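Quinone oxidoreductase (Thermus thermophilus, PDB 1IYZ) binds NADPH and probably uses it to reduce quinones. Local coordinates at residues F111-L116 with F242-L247; L192-R197 with V215-A220; N38-L43 with P59-V64. One frame throughout, in Å; residues are numbered along the deposited sequence.

Interaction 1: F111-L116 with F242-L247. With NDP (NADPH dihydro-nicotinamide-adenine-dinucleotide phosphate), chain B.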
loop_
_atom_site.group_PDB
_atom_site.type_symbol
_atom_site.label_atom_id
_atom_site.label_comp_id
_atom_site.label_asym_id
_atom_site.label_seq_id
_atom_site.Cartn_x
_atom_site.Cartn_y
_atom_site.Cartn_z
ATOM N N PHE A 111 -14.666 -1.234 9.118
ATOM C CA PHE A 111 -14.697 -2.688 9.140
ATOM C C PHE A 111 -16.067 -3.303 9.385
ATOM O O PHE A 111 -16.398 -4.337 8.800
ATOM C CB PHE A 111 -13.668 -3.194 10.141
ATOM C CG PHE A 111 -12.272 -3.077 9.633
ATOM C CD1 PHE A 111 -11.650 -4.162 9.018
ATOM C CD2 PHE A 111 -11.618 -1.848 9.652
ATOM C CE1 PHE A 111 -10.399 -4.023 8.424
ATOM C CE2 PHE A 111 -10.374 -1.700 9.062
ATOM C CZ PHE A 111 -9.763 -2.790 8.445
ATOM N N LEU A 112 -16.873 -2.677 10.233
ATOM C CA LEU A 112 -18.206 -3.205 10.473
ATOM C C LEU A 112 -19.023 -3.038 9.197
ATOM O O LEU A 112 -19.760 -3.941 8.809
ATOM C CB LEU A 112 -18.884 -2.476 11.635
ATOM C CG LEU A 112 -18.515 -2.981 13.033
ATOM C CD1 LEU A 112 -19.137 -2.100 14.108
ATOM C CD2 LEU A 112 -18.993 -4.417 13.171
ATOM N N THR A 113 -18.874 -1.889 8.537
ATOM C CA THR A 113 -19.595 -1.622 7.298
ATOM C C THR A 113 -19.180 -2.612 6.217
ATOM O O THR A 113 -20.023 -3.181 5.526
ATOM C CB THR A 113 -19.322 -0.183 6.769
ATOM O OG1 THR A 113 -19.793 0.784 7.717
ATOM C CG2 THR A 113 -20.027 0.044 5.430
ATOM N N ALA A 114 -17.876 -2.819 6.074
ATOM C CA ALA A 114 -17.368 -3.734 5.055
ATOM C C ALA A 114 -17.860 -5.153 5.278
ATOM O O ALA A 114 -18.302 -5.825 4.349
ATOM C CB ALA A 114 -15.841 -3.707 5.036
ATOM N N TYR A 115 -17.784 -5.608 6.521
ATOM C CA TYR A 115 -18.210 -6.957 6.847
ATOM C C TYR A 115 -19.719 -7.151 6.690
ATOM O O TYR A 115 -20.163 -8.074 5.996
ATOM C CB TYR A 115 -17.766 -7.318 8.265
ATOM C CG TYR A 115 -18.237 -8.680 8.701
ATOM C CD1 TYR A 115 -19.447 -8.836 9.378
ATOM C CD2 TYR A 115 -17.502 -9.823 8.383
ATOM C CE1 TYR A 115 -19.914 -10.100 9.727
ATOM C CE2 TYR A 115 -17.958 -11.087 8.721
ATOM C CZ TYR A 115 -19.162 -11.219 9.393
ATOM O OH TYR A 115 -19.616 -12.472 9.730
ATOM N N LEU A 116 -20.510 -6.287 7.322
ATOM C CA LEU A 116 -21.961 -6.406 7.218
ATOM C C LEU A 116 -22.454 -6.292 5.777
ATOM O O LEU A 116 -23.359 -7.018 5.365
ATOM C CB LEU A 116 -22.645 -5.359 8.093
ATOM C CG LEU A 116 -22.401 -5.591 9.583
ATOM C CD1 LEU A 116 -23.120 -4.534 10.397
ATOM C CD2 LEU A 116 -22.873 -6.985 9.950
ATOM N N PHE A 242 -28.067 0.062 1.877
ATOM C CA PHE A 242 -27.356 -0.253 3.103
ATOM C C PHE A 242 -27.071 0.956 3.970
ATOM O O PHE A 242 -26.676 2.016 3.479
ATOM C CB PHE A 242 -26.044 -0.977 2.760
ATOM C CG PHE A 242 -25.210 -1.330 3.960
ATOM C CD1 PHE A 242 -24.413 -0.368 4.580
ATOM C CD2 PHE A 242 -25.254 -2.612 4.496
ATOM C CE1 PHE A 242 -23.675 -0.672 5.719
ATOM C CE2 PHE A 242 -24.522 -2.932 5.636
ATOM C CZ PHE A 242 -23.729 -1.955 6.251
ATOM N N TRP A 243 -27.282 0.779 5.269
ATOM C CA TRP A 243 -27.023 1.824 6.251
ATOM C C TRP A 243 -26.668 1.165 7.581
ATOM O O TRP A 243 -27.495 0.508 8.215
ATOM C CB TRP A 243 -28.240 2.740 6.391
ATOM C CG TRP A 243 -28.012 3.878 7.322
ATOM C CD1 TRP A 243 -26.826 4.500 7.577
ATOM C CD2 TRP A 243 -28.993 4.537 8.124
ATOM N NE1 TRP A 243 -27.006 5.505 8.495
ATOM C CE2 TRP A 243 -28.328 5.552 8.848
ATOM C CE3 TRP A 243 -30.374 4.373 8.305
ATOM C CZ2 TRP A 243 -28.994 6.398 9.740
ATOM C CZ3 TRP A 243 -31.039 5.219 9.196
ATOM C CH2 TRP A 243 -30.344 6.215 9.899
ATOM N N LEU A 244 -25.417 1.349 7.986
ATOM C CA LEU A 244 -24.858 0.762 9.207
ATOM C C LEU A 244 -25.569 1.043 10.544
ATOM O O LEU A 244 -25.748 0.137 11.360
ATOM C CB LEU A 244 -23.386 1.191 9.308
ATOM C CG LEU A 244 -22.346 0.462 10.165
ATOM C CD1 LEU A 244 -21.926 1.342 11.307
ATOM C CD2 LEU A 244 -22.882 -0.871 10.642
ATOM N N THR A 245 -25.972 2.290 10.764
ATOM C CA THR A 245 -26.607 2.676 12.018
ATOM C C THR A 245 -27.661 1.722 12.572
ATOM O O THR A 245 -27.500 1.191 13.671
ATOM C CB THR A 245 -27.238 4.066 11.916
ATOM O OG1 THR A 245 -26.284 4.988 11.376
ATOM C CG2 THR A 245 -27.675 4.536 13.290
ATOM N N PRO A 246 -28.762 1.504 11.832
ATOM C CA PRO A 246 -29.813 0.603 12.310
ATOM C C PRO A 246 -29.242 -0.747 12.713
ATOM O O PRO A 246 -29.492 -1.236 13.816
ATOM C CB PRO A 246 -30.744 0.493 11.111
ATOM C CG PRO A 246 -30.573 1.812 10.427
ATOM C CD PRO A 246 -29.088 2.015 10.487
ATOM N N LEU A 247 -28.462 -1.344 11.818
ATOM C CA LEU A 247 -27.858 -2.641 12.089
ATOM C C LEU A 247 -27.242 -2.690 13.481
ATOM O O LEU A 247 -27.431 -3.652 14.215
ATOM C CB LEU A 247 -26.796 -2.952 11.034
ATOM C CG LEU A 247 -27.320 -2.860 9.600
ATOM C CD1 LEU A 247 -26.259 -3.375 8.636
ATOM C CD2 LEU A 247 -28.616 -3.666 9.469
HETATM P PA NDP B . -12.964 7.227 2.396
HETATM O O1A NDP B . -11.888 7.460 3.014
HETATM O O2A NDP B . -13.326 6.087 1.411
HETATM O O5B NDP B . -13.332 8.583 1.311
HETATM C C5B NDP B . -14.276 8.642 0.274
HETATM C C4B NDP B . -13.604 8.255 -1.009
HETATM O O4B NDP B . -14.714 8.095 -1.884
HETATM C C3B NDP B . -12.707 9.303 -1.681
HETATM O O3B NDP B . -11.368 9.226 -1.126
HETATM C C2B NDP B . -12.916 9.013 -3.160
HETATM O O2B NDP B . -11.903 8.108 -3.580
HETATM C C1B NDP B . -14.371 8.374 -3.234
HETATM N N9A NDP B . -15.170 9.360 -3.978
HETATM C C8A NDP B . -15.723 9.219 -5.183
HETATM N N7A NDP B . -16.332 10.357 -5.539
HETATM C C5A NDP B . -16.131 11.173 -4.529
HETATM C C6A NDP B . -16.561 12.492 -4.469
HETATM N N6A NDP B . -17.244 13.077 -5.447
HETATM N N1A NDP B . -16.233 13.156 -3.360
HETATM C C2A NDP B . -15.524 12.593 -2.341
HETATM N N3A NDP B . -15.112 11.326 -2.413
HETATM C C4A NDP B . -15.408 10.595 -3.528
HETATM O O3 NDP B . -14.417 7.272 2.983
HETATM P PN NDP B . -15.197 7.575 4.323
HETATM O O1N NDP B . -15.493 6.452 5.191
HETATM O O2N NDP B . -15.932 8.885 4.305
HETATM O O5D NDP B . -16.433 7.072 3.367
HETATM C C5D NDP B . -16.883 7.692 2.102
HETATM C C4D NDP B . -18.101 6.895 1.526
HETATM O O4D NDP B . -18.388 5.751 2.356
HETATM C C3D NDP B . -19.364 7.756 1.573
HETATM O O3D NDP B . -20.084 7.578 0.357
HETATM C C2D NDP B . -20.068 7.270 2.815
HETATM O O2D NDP B . -21.425 7.682 2.857
HETATM C C1D NDP B . -19.811 5.735 2.608
HETATM N N1N NDP B . -20.162 4.974 3.850
HETATM C C2N NDP B . -21.524 4.594 3.937
HETATM C C3N NDP B . -21.936 3.851 5.117
HETATM C C7N NDP B . -23.353 3.416 5.252
HETATM O O7N NDP B . -23.917 3.198 6.353
HETATM N N7N NDP B . -24.109 3.218 4.138
HETATM C C4N NDP B . -20.964 3.558 6.093
HETATM C C5N NDP B . -19.648 3.939 5.986
HETATM C C6N NDP B . -19.239 4.648 4.863
HETATM P P2B NDP B . -11.371 8.087 -5.158
HETATM O O1X NDP B . -10.544 6.864 -5.250
HETATM O O2X NDP B . -12.584 8.025 -5.984
HETATM O O3X NDP B . -10.637 9.360 -5.287
#
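Phe242 and Leu244 turn apolar side chains to Thr113 and Leu116 while their backbones grip the carboxamide of NADPH. NDP N7N donates to Phe242 O (2.9 Å), and Leu244 N returns a nearly straight bond to NDP O7N (2.9 Å, 171°), setting which way round the amide sits. The Phe242 ring, its CG trans to the main-chain nitrogen (chi1 179°), is set between helix and cofactor: Leu116 CB lies in its plane beside CE2 (3.9 Å), the carboxamide sits at the opposite edge near CD1, and Thr113 CG2 approaches CE1 obliquely (3.7 Å). The contact joins helix 108-120 to the turn just after strand 238-241, the last of the Rossmann sheet in this chain. Replacing Phe242 with an alanine would probably open a gap between Thr113, Leu116 and the carboxamide, leaving the amide freer to shift. Thr113 OG1, already bonded to Val109 O in its helix, rests on Leu244 CG (3.6 Å); a small residue with its hydroxyl so engaged suits this place beside the nicotinamide. Farther along, the Leu116 side chain crosses that of Leu244 at about a right angle (Leu116 CD1 to Leu244 CD2 3.7 Å) and runs past that of Leu247 in the opposite direction.

Interaction 2: L192-R197 with V215-A220. With NDP (NADPH dihydro-nicotinamide-adenine-dinucleotide phosphate), chain B.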
loop_
_atom_site.group_PDB
_atom_site.type_symbol
_atom_site.label_atom_id
_atom_site.label_comp_id
_atom_site.label_asym_id
_atom_site.label_seq_id
_atom_site.Cartn_x
_atom_site.Cartn_y
_atom_site.Cartn_z
ATOM N N LEU A 192 -20.163 -9.311 -6.993
ATOM C CA LEU A 192 -20.491 -8.278 -6.014
ATOM C C LEU A 192 -19.918 -6.902 -6.321
ATOM O O LEU A 192 -18.818 -6.768 -6.861
ATOM C CB LEU A 192 -19.990 -8.701 -4.632
ATOM C CG LEU A 192 -20.732 -9.862 -3.982
ATOM C CD1 LEU A 192 -19.818 -10.597 -3.012
ATOM C CD2 LEU A 192 -21.974 -9.322 -3.289
ATOM N N VAL A 193 -20.668 -5.872 -5.959
ATOM C CA VAL A 193 -20.208 -4.513 -6.158
ATOM C C VAL A 193 -20.585 -3.650 -4.970
ATOM O O VAL A 193 -21.759 -3.542 -4.616
ATOM C CB VAL A 193 -20.806 -3.883 -7.429
ATOM C CG1 VAL A 193 -20.532 -2.394 -7.439
ATOM C CG2 VAL A 193 -20.202 -4.528 -8.659
ATOM N N LEU A 194 -19.582 -3.051 -4.340
ATOM C CA LEU A 194 -19.829 -2.165 -3.212
ATOM C C LEU A 194 -19.869 -0.754 -3.796
ATOM O O LEU A 194 -18.839 -0.171 -4.121
ATOM C CB LEU A 194 -18.716 -2.320 -2.174
ATOM C CG LEU A 194 -18.539 -3.779 -1.739
ATOM C CD1 LEU A 194 -17.459 -3.897 -0.664
ATOM C CD2 LEU A 194 -19.871 -4.310 -1.226
ATOM N N GLU A 195 -21.079 -0.226 -3.947
ATOM C CA GLU A 195 -21.299 1.098 -4.531
ATOM C C GLU A 195 -21.226 2.246 -3.550
ATOM O O GLU A 195 -22.117 2.409 -2.717
ATOM C CB GLU A 195 -22.664 1.140 -5.210
ATOM C CG GLU A 195 -22.622 1.024 -6.709
ATOM C CD GLU A 195 -22.079 2.270 -7.362
ATOM O OE1 GLU A 195 -22.521 3.370 -6.975
ATOM O OE2 GLU A 195 -21.222 2.151 -8.267
ATOM N N VAL A 196 -20.178 3.056 -3.654
ATOM C CA VAL A 196 -20.040 4.197 -2.763
ATOM C C VAL A 196 -20.132 5.480 -3.578
ATOM O O VAL A 196 -20.230 6.573 -3.022
ATOM C CB VAL A 196 -18.698 4.162 -1.995
ATOM C CG1 VAL A 196 -18.591 2.880 -1.190
ATOM C CG2 VAL A 196 -17.546 4.269 -2.961
ATOM N N ARG A 197 -20.115 5.331 -4.901
ATOM C CA ARG A 197 -20.190 6.472 -5.810
ATOM C C ARG A 197 -21.633 6.919 -5.994
ATOM O O ARG A 197 -21.990 8.058 -5.677
ATOM C CB ARG A 197 -19.592 6.097 -7.162
ATOM C CG ARG A 197 -18.171 5.567 -7.069
ATOM C CD ARG A 197 -17.244 6.331 -7.991
ATOM N NE ARG A 197 -17.380 5.911 -9.379
ATOM C CZ ARG A 197 -17.146 6.701 -10.419
ATOM N NH1 ARG A 197 -16.770 7.960 -10.225
ATOM N NH2 ARG A 197 -17.282 6.227 -11.649
ATOM N N VAL A 215 -24.269 -3.753 -3.657
ATOM C CA VAL A 215 -24.618 -3.195 -2.360
ATOM C C VAL A 215 -24.498 -1.682 -2.441
ATOM O O VAL A 215 -23.421 -1.146 -2.704
ATOM C CB VAL A 215 -23.681 -3.708 -1.270
ATOM C CG1 VAL A 215 -24.122 -3.178 0.090
ATOM C CG2 VAL A 215 -23.656 -5.224 -1.292
ATOM N N TYR A 216 -25.607 -0.991 -2.227
ATOM C CA TYR A 216 -25.612 0.458 -2.294
ATOM C C TYR A 216 -25.199 1.013 -0.940
ATOM O O TYR A 216 -26.008 1.105 -0.018
ATOM C CB TYR A 216 -27.006 0.944 -2.671
ATOM C CG TYR A 216 -26.993 2.248 -3.401
ATOM C CD1 TYR A 216 -26.594 3.420 -2.767
ATOM C CD2 TYR A 216 -27.341 2.309 -4.740
ATOM C CE1 TYR A 216 -26.540 4.626 -3.453
ATOM C CE2 TYR A 216 -27.291 3.504 -5.438
ATOM C CZ TYR A 216 -26.889 4.661 -4.792
ATOM O OH TYR A 216 -26.823 5.840 -5.496
ATOM N N ILE A 217 -23.933 1.388 -0.824
ATOM C CA ILE A 217 -23.407 1.898 0.436
ATOM C C ILE A 217 -23.362 3.418 0.538
ATOM O O ILE A 217 -23.381 3.972 1.634
ATOM C CB ILE A 217 -22.005 1.321 0.692
ATOM C CG1 ILE A 217 -22.099 -0.195 0.819
ATOM C CG2 ILE A 217 -21.421 1.886 1.960
ATOM C CD1 ILE A 217 -20.760 -0.866 0.953
ATOM N N GLY A 218 -23.311 4.092 -0.603
ATOM C CA GLY A 218 -23.271 5.540 -0.585
ATOM C C GLY A 218 -23.462 6.193 -1.937
ATOM O O GLY A 218 -23.443 5.538 -2.982
ATOM N N ALA A 219 -23.669 7.503 -1.894
ATOM C CA ALA A 219 -23.844 8.332 -3.080
ATOM C C ALA A 219 -23.005 9.574 -2.794
ATOM O O ALA A 219 -23.506 10.699 -2.803
ATOM C CB ALA A 219 -25.306 8.704 -3.246
ATOM N N ALA A 220 -21.722 9.348 -2.523
ATOM C CA ALA A 220 -20.779 10.412 -2.196
ATOM C C ALA A 220 -20.497 11.393 -3.334
ATOM O O ALA A 220 -20.128 12.543 -3.085
ATOM C CB ALA A 220 -19.468 9.800 -1.695
HETATM P PA NDP B . -12.964 7.227 2.396
HETATM O O1A NDP B . -11.888 7.460 3.014
HETATM O O2A NDP B . -13.326 6.087 1.411
HETATM O O5B NDP B . -13.332 8.583 1.311
HETATM C C5B NDP B . -14.276 8.642 0.274
HETATM C C4B NDP B . -13.604 8.255 -1.009
HETATM O O4B NDP B . -14.714 8.095 -1.884
HETATM C C3B NDP B . -12.707 9.303 -1.681
HETATM O O3B NDP B . -11.368 9.226 -1.126
HETATM C C2B NDP B . -12.916 9.013 -3.160
HETATM O O2B NDP B . -11.903 8.108 -3.580
HETATM C C1B NDP B . -14.371 8.374 -3.234
HETATM N N9A NDP B . -15.170 9.360 -3.978
HETATM C C8A NDP B . -15.723 9.219 -5.183
HETATM N N7A NDP B . -16.332 10.357 -5.539
HETATM C C5A NDP B . -16.131 11.173 -4.529
HETATM C C6A NDP B . -16.561 12.492 -4.469
HETATM N N6A NDP B . -17.244 13.077 -5.447
HETATM N N1A NDP B . -16.233 13.156 -3.360
HETATM C C2A NDP B . -15.524 12.593 -2.341
HETATM N N3A NDP B . -15.112 11.326 -2.413
HETATM C C4A NDP B . -15.408 10.595 -3.528
HETATM O O3 NDP B . -14.417 7.272 2.983
HETATM P PN NDP B . -15.197 7.575 4.323
HETATM O O1N NDP B . -15.493 6.452 5.191
HETATM O O2N NDP B . -15.932 8.885 4.305
HETATM O O5D NDP B . -16.433 7.072 3.367
HETATM C C5D NDP B . -16.883 7.692 2.102
HETATM C C4D NDP B . -18.101 6.895 1.526
HETATM O O4D NDP B . -18.388 5.751 2.356
HETATM C C3D NDP B . -19.364 7.756 1.573
HETATM O O3D NDP B . -20.084 7.578 0.357
HETATM C C2D NDP B . -20.068 7.270 2.815
HETATM O O2D NDP B . -21.425 7.682 2.857
HETATM C C1D NDP B . -19.811 5.735 2.608
HETATM N N1N NDP B . -20.162 4.974 3.850
HETATM C C2N NDP B . -21.524 4.594 3.937
HETATM C C3N NDP B . -21.936 3.851 5.117
HETATM C C7N NDP B . -23.353 3.416 5.252
HETATM O O7N NDP B . -23.917 3.198 6.353
HETATM N N7N NDP B . -24.109 3.218 4.138
HETATM C C4N NDP B . -20.964 3.558 6.093
HETATM C C5N NDP B . -19.648 3.939 5.986
HETATM C C6N NDP B . -19.239 4.648 4.863
HETATM P P2B NDP B . -11.371 8.087 -5.158
HETATM O O1X NDP B . -10.544 6.864 -5.250
HETATM O O2X NDP B . -12.584 8.025 -5.984
HETATM O O3X NDP B . -10.637 9.360 -5.287
#
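The peptide carbonyl of Glu195 is the flat group on which segment 215-220 turns: Gly218 N meets its oxygen in the carbonyl plane (3.0 Å), and Ile217 N reaches Glu195 O from 19° out of that plane (2.8 Å). One residue on, Val196 O takes Ala220 N, tilted 23° from its carbonyl plane (3.2 Å). Before this turn the two segments run as parallel neighbouring strands in the Rossmann sheet, Val215 N bonding Val193 O (2.7 Å) and Glu195 N bonding Val215 O. Leu194 and Val215 share one face of the sheet, side by side, with Leu194 CD2 against Val215 CB (3.9 Å); Glu195 and Tyr216 share the other. The buried Glu195 carboxylate is met by Ser204 OG and Gly198 N, and Arg197 makes a salt bridge to Glu221 and a cation-pi contact with Tyr177, both NADPH-binding residues. Branching suits Ile217: with CG1 anti to its carbonyl carbon (chi1 -62°), CD1 packs on Leu194 CB (4.0 Å) while CG2 sits over NDP C2N (3.4 Å). Gly218 suits the turn because a CB there would probably run into NDP O3D. Ile217 O accepts from NDP N7N (2.7 Å); since a carbonyl can only accept, the carboxamide must present its amino group here, and the loop after the strand probably helps to orient the nicotinamide.

Interaction 3: N38-L43 with P59-V64. With NDP (NADPH dihydro-nicotinamide-adenine-dinucleotide phosphate), chain B.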
loop_
_atom_site.group_PDB
_atom_site.type_symbol
_atom_site.label_atom_id
_atom_site.label_comp_id
_atom_site.label_asym_id
_atom_site.label_seq_id
_atom_site.Cartn_x
_atom_site.Cartn_y
_atom_site.Cartn_z
ATOM N N ASN A 38 -15.737 10.421 9.478
ATOM C CA ASN A 38 -16.449 9.683 8.446
ATOM C C ASN A 38 -17.144 10.643 7.507
ATOM O O ASN A 38 -17.361 11.803 7.849
ATOM C CB ASN A 38 -17.501 8.784 9.094
ATOM C CG ASN A 38 -16.892 7.746 10.014
ATOM O OD1 ASN A 38 -16.242 6.796 9.556
ATOM N ND2 ASN A 38 -17.094 7.921 11.319
ATOM N N PHE A 39 -17.511 10.158 6.329
ATOM C CA PHE A 39 -18.201 10.998 5.362
ATOM C C PHE A 39 -19.556 11.360 5.940
ATOM O O PHE A 39 -20.117 12.408 5.641
ATOM C CB PHE A 39 -18.383 10.256 4.048
ATOM C CG PHE A 39 -18.523 11.154 2.868
ATOM C CD1 PHE A 39 -19.781 11.514 2.394
ATOM C CD2 PHE A 39 -17.392 11.681 2.251
ATOM C CE1 PHE A 39 -19.914 12.391 1.323
ATOM C CE2 PHE A 39 -17.510 12.557 1.181
ATOM C CZ PHE A 39 -18.777 12.915 0.714
ATOM N N ALA A 40 -20.072 10.481 6.786
ATOM C CA ALA A 40 -21.358 10.703 7.429
ATOM C C ALA A 40 -21.315 11.967 8.286
ATOM O O ALA A 40 -22.308 12.684 8.383
ATOM C CB ALA A 40 -21.731 9.490 8.295
ATOM N N ASP A 41 -20.164 12.231 8.908
ATOM C CA ASP A 41 -19.997 13.409 9.758
ATOM C C ASP A 41 -20.151 14.654 8.899
ATOM O O ASP A 41 -20.747 15.656 9.309
ATOM C CB ASP A 41 -18.611 13.397 10.430
ATOM C CG ASP A 41 -18.455 12.261 11.454
ATOM O OD1 ASP A 41 -19.309 12.154 12.377
ATOM O OD2 ASP A 41 -17.474 11.483 11.337
ATOM N N HIS A 42 -19.608 14.576 7.693
ATOM C CA HIS A 42 -19.697 15.677 6.765
ATOM C C HIS A 42 -21.146 15.888 6.328
ATOM O O HIS A 42 -21.633 17.018 6.290
ATOM C CB HIS A 42 -18.815 15.404 5.549
ATOM C CG HIS A 42 -19.093 16.319 4.402
ATOM N ND1 HIS A 42 -19.820 15.926 3.297
ATOM C CD2 HIS A 42 -18.818 17.634 4.226
ATOM C CE1 HIS A 42 -19.985 16.960 2.492
ATOM N NE2 HIS A 42 -19.387 18.009 3.033
ATOM N N LEU A 43 -21.831 14.797 5.995
ATOM C CA LEU A 43 -23.219 14.879 5.562
ATOM C C LEU A 43 -24.114 15.405 6.681
ATOM O O LEU A 43 -25.103 16.094 6.431
ATOM C CB LEU A 43 -23.711 13.512 5.090
ATOM C CG LEU A 43 -22.967 12.899 3.896
ATOM C CD1 LEU A 43 -23.597 11.558 3.537
ATOM C CD2 LEU A 43 -23.012 13.851 2.705
ATOM N N PRO A 59 -19.701 17.049 16.842
ATOM C CA PRO A 59 -19.425 16.107 15.753
ATOM C C PRO A 59 -18.536 14.989 16.284
ATOM O O PRO A 59 -17.947 15.117 17.362
ATOM C CB PRO A 59 -18.692 16.969 14.729
ATOM C CG PRO A 59 -19.216 18.341 14.998
ATOM C CD PRO A 59 -19.217 18.395 16.496
ATOM N N GLY A 60 -18.435 13.900 15.529
ATOM C CA GLY A 60 -17.611 12.786 15.967
ATOM C C GLY A 60 -18.452 11.647 16.505
ATOM O O GLY A 60 -19.133 11.787 17.524
ATOM N N MET A 61 -18.397 10.510 15.818
ATOM C CA MET A 61 -19.179 9.340 16.206
ATOM C C MET A 61 -18.304 8.123 16.473
ATOM O O MET A 61 -18.764 7.139 17.044
ATOM C CB MET A 61 -20.176 9.007 15.102
ATOM C CG MET A 61 -21.020 10.184 14.674
ATOM S SD MET A 61 -22.036 9.824 13.226
ATOM C CE MET A 61 -20.752 9.479 11.981
ATOM N N GLU A 62 -17.044 8.208 16.061
ATOM C CA GLU A 62 -16.090 7.116 16.219
ATOM C C GLU A 62 -14.949 7.526 17.171
ATOM O O GLU A 62 -13.983 8.181 16.765
ATOM C CB GLU A 62 -15.566 6.746 14.825
ATOM C CG GLU A 62 -14.679 5.512 14.722
ATOM C CD GLU A 62 -14.590 4.995 13.282
ATOM O OE1 GLU A 62 -14.685 5.824 12.343
ATOM O OE2 GLU A 62 -14.423 3.767 13.085
ATOM N N VAL A 63 -15.073 7.144 18.440
ATOM C CA VAL A 63 -14.062 7.491 19.435
ATOM C C VAL A 63 -13.223 6.343 19.949
ATOM O O VAL A 63 -13.601 5.183 19.864
ATOM C CB VAL A 63 -14.667 8.177 20.692
ATOM C CG1 VAL A 63 -15.018 9.610 20.390
ATOM C CG2 VAL A 63 -15.890 7.419 21.157
ATOM N N VAL A 64 -12.074 6.714 20.496
ATOM C CA VAL A 64 -11.116 5.801 21.086
ATOM C C VAL A 64 -10.580 6.541 22.313
ATOM O O VAL A 64 -10.069 7.661 22.208
ATOM C CB VAL A 64 -9.959 5.500 20.115
ATOM C CG1 VAL A 64 -8.945 4.607 20.786
ATOM C CG2 VAL A 64 -10.494 4.844 18.857
HETATM P PA NDP B . -12.964 7.227 2.396
HETATM O O1A NDP B . -11.888 7.460 3.014
HETATM O O2A NDP B . -13.326 6.087 1.411
HETATM O O5B NDP B . -13.332 8.583 1.311
HETATM C C5B NDP B . -14.276 8.642 0.274
HETATM C C4B NDP B . -13.604 8.255 -1.009
HETATM O O4B NDP B . -14.714 8.095 -1.884
HETATM C C3B NDP B . -12.707 9.303 -1.681
HETATM O O3B NDP B . -11.368 9.226 -1.126
HETATM C C2B NDP B . -12.916 9.013 -3.160
HETATM O O2B NDP B . -11.903 8.108 -3.580
HETATM C C1B NDP B . -14.371 8.374 -3.234
HETATM N N9A NDP B . -15.170 9.360 -3.978
HETATM C C8A NDP B . -15.723 9.219 -5.183
HETATM N N7A NDP B . -16.332 10.357 -5.539
HETATM C C5A NDP B . -16.131 11.173 -4.529
HETATM C C6A NDP B . -16.561 12.492 -4.469
HETATM N N6A NDP B . -17.244 13.077 -5.447
HETATM N N1A NDP B . -16.233 13.156 -3.360
HETATM C C2A NDP B . -15.524 12.593 -2.341
HETATM N N3A NDP B . -15.112 11.326 -2.413
HETATM C C4A NDP B . -15.408 10.595 -3.528
HETATM O O3 NDP B . -14.417 7.272 2.983
HETATM P PN NDP B . -15.197 7.575 4.323
HETATM O O1N NDP B . -15.493 6.452 5.191
HETATM O O2N NDP B . -15.932 8.885 4.305
HETATM O O5D NDP B . -16.433 7.072 3.367
HETATM C C5D NDP B . -16.883 7.692 2.102
HETATM C C4D NDP B . -18.101 6.895 1.526
HETATM O O4D NDP B . -18.388 5.751 2.356
HETATM C C3D NDP B . -19.364 7.756 1.573
HETATM O O3D NDP B . -20.084 7.578 0.357
HETATM C C2D NDP B . -20.068 7.270 2.815
HETATM O O2D NDP B . -21.425 7.682 2.857
HETATM C C1D NDP B . -19.811 5.735 2.608
HETATM N N1N NDP B . -20.162 4.974 3.850
HETATM C C2N NDP B . -21.524 4.594 3.937
HETATM C C3N NDP B . -21.936 3.851 5.117
HETATM C C7N NDP B . -23.353 3.416 5.252
HETATM O O7N NDP B . -23.917 3.198 6.353
HETATM N N7N NDP B . -24.109 3.218 4.138
HETATM C C4N NDP B . -20.964 3.558 6.093
HETATM C C5N NDP B . -19.648 3.939 5.986
HETATM C C6N NDP B . -19.239 4.648 4.863
HETATM P P2B NDP B . -11.371 8.087 -5.158
HETATM O O1X NDP B . -10.544 6.864 -5.250
HETATM O O2X NDP B . -12.584 8.025 -5.984
HETATM O O3X NDP B . -10.637 9.360 -5.287
HETATM O O HOH W 1 -16.851 10.160 13.578
#
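Met61 sends its CB toward helix 39-46, and its CG then passes Asp41 OD1 (3.5 Å). SD lies beside the same oxygen (3.7 Å), and a bend at the last torsion (chi3 -62°) brings CE to Ala40 CB (3.8 Å). An unbranched, flexible chain can bend round the Asp41 carboxylate to reach Ala40. Asp41 OD2 accepts Asn38 N at the helix start (2.8 Å), on its anti side, and a hydrogen bond from water 1 (2.7 Å), which in turn accepts from Met61 N. Asn38 ND2 makes a weak bond to Glu62 OE1 (3.4 Å), but both side chains have their stronger partner in Lys297. Next to Asn38, Phe39 binds NADPH. Gly60 adopts a positive phi that would jam a CB against the preceding carbonyl. Within the GroES-like domain, Glu62 bonds by its backbone to Gly36 at the end of strand 27-36; helices 282-290 and 108-120 pack against this unit, Phe286 touching Pro59 and Asp41, and Val109 N donating to Glu62 OE2.

Overall arrangement
From the N terminus, interaction 3 closes first, a short loop that brings helix 39-46 against the approach to strand 62-67 within the GroES-like domain. Only afterwards does helix 108-120 open interaction 1, a long excursion through most of the Rossmann domain that ends just past strand 238-241. Interaction 2 both opens and closes within that excursion, joining strands 190-195 and 212-216; no loops cross. Interactions 1 and 2 touch where Phe242 packs on Val215 and Tyr216. Ala220 of interaction 2 meets the Phe39 ring of interaction 3, bridging the two domains, whereas interactions 1 and 3 stay about 6 Å apart at their nearest atoms. NADPH touches all three.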